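Local coordinates for PnpC (Pseudomonas putida, PDB 3N9T), which probably uses ferric iron and molecular oxygen to cleave the aromatic ring of hydroxyquinol between adjacent hydroxyl-bearing carbons, as an intradiol dioxygenase, at residues P216-F221 with H234-D239; L255-E260 with A281-V286. One frame throughout, in Å; residues are numbered along the deposited sequence.

Interaction 1: residues P216-F221 with H234-D239; sequences PAHLHF and HLFNSD. With FE (Fe (III) ion), chain D.
Pro216 CG packs obliquely against CD1 of the Phe236 ring. Next along, Ala217 O accepts a backbone hydrogen bond from Asn237 N. The methyl of Ala217 rests against the Asn237 amide, 3.4 Å from Ala217 CB to Asn237 ND2, and that amide nitrogen is tied to the carbonyl of Pro191. From here the two strands run antiparallel. His218 faces Phe236 in a non-hydrogen-bonded pair, Leu219 faces Leu235 in a hydrogen-bonded one, and His220 faces His234 in another non-hydrogen-bonded one.

His218 has CG lodged between its backbone N and carbonyl carbon (chi1 54°), which turns the ring back so that ND1 donates almost straight to Pro216 O at 2.8 Å. The acceptor lies in the imidazole plane, so the bond fixes the ring's rotation while NE2 binds the ferric iron at 2.0 Å. This His-X-His pair on one face of a hairpin is the histidine half of the non-haem iron site of intradiol dioxygenases; Tyr160 and Tyr194 are the protein ligands from elsewhere, and a water also binds.

Leu219, whose side chain points to the opposite face, exchanges two backbone hydrogen bonds with Leu235, Leu219 N to Leu235 O at 2.9 Å and Leu219 O to Leu235 N at 2.8 Å. His220 then returns to the iron side, NE2 to metal 1.9 Å. Its ring turns an edge to the face of His234, with CE1 to CE1 at 3.4 Å, while Trp152 stacks on it. His234 lies alongside both ligands, its ND1 over one face of the His218 ring. The Phe221 ring leans over to the neighbouring strand, its CE1 meeting Leu235 CG obliquely at 3.7 Å.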
loop_
_atom_site.group_PDB
_atom_site.type_symbol
_atom_site.label_atom_id
_atom_site.label_comp_id
_atom_site.label_asym_id
_atom_site.label_seq_id
_atom_site.Cartn_x
_atom_site.Cartn_y
_atom_site.Cartn_z
ATOM N N PRO A 216 -14.621 20.326 -6.665
ATOM C CA PRO A 216 -15.127 21.617 -7.162
ATOM C C PRO A 216 -15.062 21.718 -8.682
ATOM O O PRO A 216 -14.183 21.127 -9.308
ATOM C CB PRO A 216 -14.170 22.652 -6.567
ATOM C CG PRO A 216 -12.939 21.875 -6.185
ATOM C CD PRO A 216 -13.310 20.447 -5.981
ATOM N N ALA A 217 -15.976 22.511 -9.251
ATOM C CA ALA A 217 -16.026 22.763 -10.700
ATOM C C ALA A 217 -14.697 23.280 -11.251
ATOM O O ALA A 217 -14.035 24.103 -10.627
ATOM C CB ALA A 217 -17.198 23.738 -11.022
ATOM N N HIS A 218 -14.259 22.723 -12.378
ATOM C CA HIS A 218 -12.990 23.152 -12.964
ATOM C C HIS A 218 -12.912 22.961 -14.439
ATOM O O HIS A 218 -13.610 22.107 -14.991
ATOM C CB HIS A 218 -11.802 22.410 -12.350
ATOM C CG HIS A 218 -11.919 20.906 -12.406
ATOM N ND1 HIS A 218 -12.622 20.184 -11.473
ATOM C CD2 HIS A 218 -11.395 19.996 -13.269
ATOM C CE1 HIS A 218 -12.545 18.888 -11.776
ATOM N NE2 HIS A 218 -11.814 18.747 -12.867
ATOM N N LEU A 219 -11.921 23.648 -15.030
ATOM C CA LEU A 219 -11.592 23.455 -16.434
ATOM C C LEU A 219 -10.121 22.992 -16.459
ATOM O O LEU A 219 -9.289 23.606 -15.779
ATOM C CB LEU A 219 -11.803 24.791 -17.188
ATOM C CG LEU A 219 -11.513 24.876 -18.709
ATOM C CD1 LEU A 219 -12.287 23.782 -19.551
ATOM C CD2 LEU A 219 -11.866 26.282 -19.211
ATOM N N HIS A 220 -9.824 21.925 -17.218
ATOM C CA HIS A 220 -8.455 21.357 -17.291
ATOM C C HIS A 220 -7.729 22.056 -18.396
ATOM O O HIS A 220 -8.327 22.330 -19.411
ATOM C CB HIS A 220 -8.470 19.871 -17.632
ATOM C CG HIS A 220 -9.020 18.979 -16.538
ATOM N ND1 HIS A 220 -8.236 18.515 -15.501
ATOM C CD2 HIS A 220 -10.269 18.471 -16.326
ATOM C CE1 HIS A 220 -8.974 17.755 -14.696
ATOM N NE2 HIS A 220 -10.215 17.716 -15.167
ATOM N N PHE A 221 -6.478 22.460 -18.158
ATOM C CA PHE A 221 -5.600 23.001 -19.237
ATOM C C PHE A 221 -4.267 22.233 -19.329
ATOM O O PHE A 221 -3.607 21.983 -18.275
ATOM C CB PHE A 221 -5.210 24.443 -18.960
ATOM C CG PHE A 221 -6.310 25.434 -19.184
ATOM C CD1 PHE A 221 -7.341 25.564 -18.226
ATOM C CD2 PHE A 221 -6.346 26.216 -20.353
ATOM C CE1 PHE A 221 -8.370 26.474 -18.423
ATOM C CE2 PHE A 221 -7.384 27.176 -20.546
ATOM C CZ PHE A 221 -8.414 27.268 -19.592
ATOM N N HIS A 234 -5.389 23.204 -13.552
ATOM C CA HIS A 234 -6.900 23.272 -13.554
ATOM C C HIS A 234 -7.175 24.758 -13.252
ATOM O O HIS A 234 -6.368 25.388 -12.524
ATOM C CB HIS A 234 -7.514 22.566 -12.320
ATOM C CG HIS A 234 -7.357 21.086 -12.247
ATOM N ND1 HIS A 234 -8.314 20.277 -11.678
ATOM C CD2 HIS A 234 -6.340 20.276 -12.588
ATOM C CE1 HIS A 234 -7.887 19.031 -11.689
ATOM N NE2 HIS A 234 -6.690 19.017 -12.225
ATOM N N LEU A 235 -8.286 25.320 -13.770
ATOM C CA LEU A 235 -8.830 26.638 -13.286
ATOM C C LEU A 235 -10.111 26.287 -12.569
ATOM O O LEU A 235 -10.999 25.588 -13.135
ATOM C CB LEU A 235 -9.182 27.571 -14.470
ATOM C CG LEU A 235 -7.926 28.119 -15.176
ATOM C CD1 LEU A 235 -8.383 29.317 -16.077
ATOM C CD2 LEU A 235 -6.798 28.596 -14.125
ATOM N N PHE A 236 -10.219 26.660 -11.309
ATOM C CA PHE A 236 -11.383 26.236 -10.512
ATOM C C PHE A 236 -12.327 27.416 -10.381
ATOM O O PHE A 236 -11.837 28.519 -10.127
ATOM C CB PHE A 236 -10.954 25.872 -9.082
ATOM C CG PHE A 236 -10.079 24.632 -9.009
ATOM C CD1 PHE A 236 -10.670 23.393 -8.914
ATOM C CD2 PHE A 236 -8.680 24.724 -9.087
ATOM C CE1 PHE A 236 -9.896 22.237 -8.861
ATOM C CE2 PHE A 236 -7.917 23.568 -9.050
ATOM C CZ PHE A 236 -8.542 22.336 -8.929
ATOM N N ASN A 237 -13.657 27.179 -10.452
ATOM C CA ASN A 237 -14.641 28.268 -10.260
ATOM C C ASN A 237 -14.517 28.851 -8.840
ATOM O O ASN A 237 -14.674 28.147 -7.848
ATOM C CB ASN A 237 -16.118 27.831 -10.450
ATOM C CG ASN A 237 -16.379 27.076 -11.775
ATOM O OD1 ASN A 237 -15.460 26.539 -12.411
ATOM N ND2 ASN A 237 -17.652 26.954 -12.132
ATOM N N SER A 238 -14.322 30.146 -8.766
ATOM C CA SER A 238 -14.203 30.869 -7.474
ATOM C C SER A 238 -15.349 30.646 -6.498
ATOM O O SER A 238 -15.218 30.819 -5.259
ATOM C CB SER A 238 -14.279 32.377 -7.761
ATOM O OG SER A 238 -13.003 32.862 -7.615
ATOM N N ASP A 239 -16.497 30.345 -7.007
ATOM C CA ASP A 239 -17.568 30.356 -6.039
ATOM C C ASP A 239 -17.964 29.003 -5.480
ATOM O O ASP A 239 -19.030 28.882 -4.867
ATOM C CB ASP A 239 -18.753 31.170 -6.617
ATOM C CG ASP A 239 -18.406 32.672 -6.726
ATOM O OD1 ASP A 239 -17.847 33.199 -5.704
ATOM O OD2 ASP A 239 -18.619 33.303 -7.824
HETATM FE FE FE D . -11.574 17.108 -13.937
HETATM O O HOH W 1 -10.238 15.472 -13.714
#

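Interaction 2: residues L255-E260 with A281-V286; sequences LQVKYE and AYYEFV
Ala281 sets its methyl squarely over the Tyr259 ring: CB sits 3.7 Å from the centroid and only 5° off the ring normal, nearly equidistant from all six carbons, a textbook CH-pi contact. Tyr259 starts out pointing away from the other strand, but with CG beside its own backbone N (chi1 -75°) the ring swings back beneath the alanine.

Val257 points toward 281-286 and works with its two methyls. CG1 and CG2 each lie 4.1 Å from Ala281 CB, and CG2 also approaches the backbone at Tyr282 O, 3.4 Å away. The same CG2 meets the Tyr283 ring at its edge, close to the ring plane, 4.2 Å from CD1. Tyr283 crosses over toward Leu255, whose CD2 is 3.9 Å from Tyr283 OH; the hydroxyl itself is hydrogen-bonded to the carbonyl of Ser254.

No direct hydrogen bond joins the segments. Water 2 bridges them instead, donating to Lys258 O at 2.6 Å and accepting from Tyr282 N at 3.1 Å, close to where Ala281 CA makes a CA-H...O contact with Lys258 O. Strands 256-262 and 278-287 pair antiparallel next to this, through a backbone hydrogen bond between Glu260 and Ser280, so this is the place where two paired strands splay apart and are joined by side chains and a water instead of direct backbone bonds, within the beta-rich catalytic domain of an intradiol dioxygenase.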
loop_
_atom_site.group_PDB
_atom_site.type_symbol
_atom_site.label_atom_id
_atom_site.label_comp_id
_atom_site.label_asym_id
_atom_site.label_seq_id
_atom_site.Cartn_x
_atom_site.Cartn_y
_atom_site.Cartn_z
ATOM N N LEU A 255 -5.226 29.304 -8.666
ATOM C CA LEU A 255 -5.907 28.627 -9.827
ATOM C C LEU A 255 -7.426 28.844 -9.811
ATOM O O LEU A 255 -8.179 28.150 -10.521
ATOM C CB LEU A 255 -5.627 27.105 -9.741
ATOM C CG LEU A 255 -4.124 26.784 -9.846
ATOM C CD1 LEU A 255 -3.911 25.253 -9.791
ATOM C CD2 LEU A 255 -3.515 27.370 -11.142
ATOM N N GLN A 256 -7.900 29.742 -8.945
ATOM C CA GLN A 256 -9.300 30.025 -8.849
ATOM C C GLN A 256 -9.551 31.188 -9.800
ATOM O O GLN A 256 -8.708 32.079 -10.010
ATOM C CB GLN A 256 -9.686 30.446 -7.420
ATOM C CG GLN A 256 -9.264 29.464 -6.372
ATOM C CD GLN A 256 -9.680 29.849 -4.974
ATOM O OE1 GLN A 256 -10.486 30.782 -4.761
ATOM N NE2 GLN A 256 -9.180 29.086 -4.007
ATOM N N VAL A 257 -10.687 31.163 -10.445
ATOM C CA VAL A 257 -11.005 32.267 -11.337
ATOM C C VAL A 257 -12.521 32.522 -11.175
ATOM O O VAL A 257 -13.324 31.582 -11.104
ATOM C CB VAL A 257 -10.613 31.915 -12.812
ATOM C CG1 VAL A 257 -11.520 30.758 -13.378
ATOM C CG2 VAL A 257 -10.680 33.138 -13.634
ATOM N N LYS A 258 -12.899 33.788 -11.132
ATOM C CA LYS A 258 -14.278 34.199 -11.026
ATOM C C LYS A 258 -15.060 34.156 -12.368
ATOM O O LYS A 258 -14.637 34.730 -13.360
ATOM C CB LYS A 258 -14.242 35.633 -10.468
ATOM C CG LYS A 258 -15.617 36.322 -10.353
ATOM C CD LYS A 258 -16.392 35.886 -9.148
ATOM C CE LYS A 258 -17.474 36.963 -8.878
ATOM N NZ LYS A 258 -18.421 36.502 -7.816
ATOM N N TYR A 259 -16.176 33.455 -12.406
ATOM C CA TYR A 259 -17.061 33.526 -13.552
ATOM C C TYR A 259 -18.052 34.724 -13.352
ATOM O O TYR A 259 -19.067 34.558 -12.700
ATOM C CB TYR A 259 -17.784 32.215 -13.767
ATOM C CG TYR A 259 -16.897 31.128 -14.372
ATOM C CD1 TYR A 259 -15.931 30.490 -13.610
ATOM C CD2 TYR A 259 -17.075 30.729 -15.683
ATOM C CE1 TYR A 259 -15.100 29.468 -14.161
ATOM C CE2 TYR A 259 -16.273 29.731 -16.262
ATOM C CZ TYR A 259 -15.280 29.108 -15.497
ATOM O OH TYR A 259 -14.558 28.122 -16.099
ATOM N N GLU A 260 -17.702 35.905 -13.876
ATOM C CA GLU A 260 -18.489 37.155 -13.638
ATOM C C GLU A 260 -19.675 37.198 -14.543
ATOM O O GLU A 260 -19.649 36.641 -15.635
ATOM C CB GLU A 260 -17.657 38.403 -13.928
ATOM C CG GLU A 260 -16.294 38.422 -13.297
ATOM C CD GLU A 260 -15.569 39.742 -13.538
ATOM O OE1 GLU A 260 -15.892 40.463 -14.515
ATOM O OE2 GLU A 260 -14.708 40.077 -12.713
ATOM N N ALA A 281 -14.905 34.285 -17.576
ATOM C CA ALA A 281 -13.761 34.047 -16.685
ATOM C C ALA A 281 -12.458 34.411 -17.451
ATOM O O ALA A 281 -12.231 33.915 -18.577
ATOM C CB ALA A 281 -13.757 32.609 -16.254
ATOM N N TYR A 282 -11.638 35.246 -16.828
ATOM C CA TYR A 282 -10.474 35.825 -17.475
ATOM C C TYR A 282 -9.250 35.305 -16.769
ATOM O O TYR A 282 -9.153 35.455 -15.531
ATOM C CB TYR A 282 -10.455 37.393 -17.353
ATOM C CG TYR A 282 -9.206 37.994 -18.015
ATOM C CD1 TYR A 282 -9.124 38.118 -19.381
ATOM C CD2 TYR A 282 -8.119 38.412 -17.235
ATOM C CE1 TYR A 282 -7.987 38.622 -19.986
ATOM C CE2 TYR A 282 -7.019 38.943 -17.802
ATOM C CZ TYR A 282 -6.941 39.028 -19.176
ATOM O OH TYR A 282 -5.823 39.508 -19.777
ATOM N N TYR A 283 -8.289 34.759 -17.506
ATOM C CA TYR A 283 -7.117 34.246 -16.822
ATOM C C TYR A 283 -5.804 34.457 -17.576
ATOM O O TYR A 283 -5.754 34.193 -18.774
ATOM C CB TYR A 283 -7.304 32.766 -16.440
ATOM C CG TYR A 283 -6.271 32.283 -15.345
ATOM C CD1 TYR A 283 -6.538 32.471 -13.994
ATOM C CD2 TYR A 283 -5.054 31.675 -15.707
ATOM C CE1 TYR A 283 -5.649 32.063 -13.004
ATOM C CE2 TYR A 283 -4.159 31.241 -14.731
ATOM C CZ TYR A 283 -4.461 31.454 -13.378
ATOM O OH TYR A 283 -3.619 31.020 -12.393
ATOM N N GLU A 284 -4.760 34.923 -16.886
ATOM C CA GLU A 284 -3.449 34.998 -17.578
ATOM C C GLU A 284 -2.476 33.882 -17.122
ATOM O O GLU A 284 -2.031 33.841 -15.946
ATOM C CB GLU A 284 -2.815 36.373 -17.453
ATOM C CG GLU A 284 -3.746 37.442 -17.991
ATOM C CD GLU A 284 -3.138 38.839 -17.893
ATOM O OE1 GLU A 284 -2.237 39.040 -17.055
ATOM O OE2 GLU A 284 -3.576 39.715 -18.659
ATOM N N PHE A 285 -2.192 32.964 -18.042
ATOM C CA PHE A 285 -1.242 31.908 -17.754
ATOM C C PHE A 285 0.191 32.424 -17.958
ATOM O O PHE A 285 0.463 33.199 -18.881
ATOM C CB PHE A 285 -1.440 30.742 -18.701
ATOM C CG PHE A 285 -2.735 30.030 -18.489
ATOM C CD1 PHE A 285 -2.855 29.071 -17.442
ATOM C CD2 PHE A 285 -3.822 30.279 -19.347
ATOM C CE1 PHE A 285 -4.089 28.387 -17.200
ATOM C CE2 PHE A 285 -5.097 29.601 -19.111
ATOM C CZ PHE A 285 -5.197 28.666 -17.988
ATOM N N VAL A 286 1.079 31.961 -17.099
ATOM C CA VAL A 286 2.481 32.332 -17.131
ATOM C C VAL A 286 3.289 31.012 -17.252
ATOM O O VAL A 286 3.165 30.133 -16.408
ATOM C CB VAL A 286 2.875 33.191 -15.868
ATOM C CG1 VAL A 286 4.377 33.544 -15.881
ATOM C CG2 VAL A 286 1.977 34.483 -15.763
HETATM O O HOH W 2 -12.835 36.430 -14.248
#

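Overall arrangement
Strand 231-237 joins the two contacts: it pairs antiparallel with 214-224 in interaction 1 and parallel with 256-262, which carries the first segment of interaction 2. The centres of the two contacts lie about 9 Å apart. Two probable backbone hydrogen bonds link them, Phe236 N to Leu255 O at 2.6 Å and Phe236 O to Val257 N at 2.9 Å, and Asn237 OD1 packs 3.4 Å from Tyr259 CE1. Interaction 1 carries two iron ligands; interaction 2 stands behind it, the Tyr259 side chain coming within about 7 Å of the side chain of His218. The rings of Phe221 and Phe285 also meet, and a salt bridge joins Asp239 to Lys258.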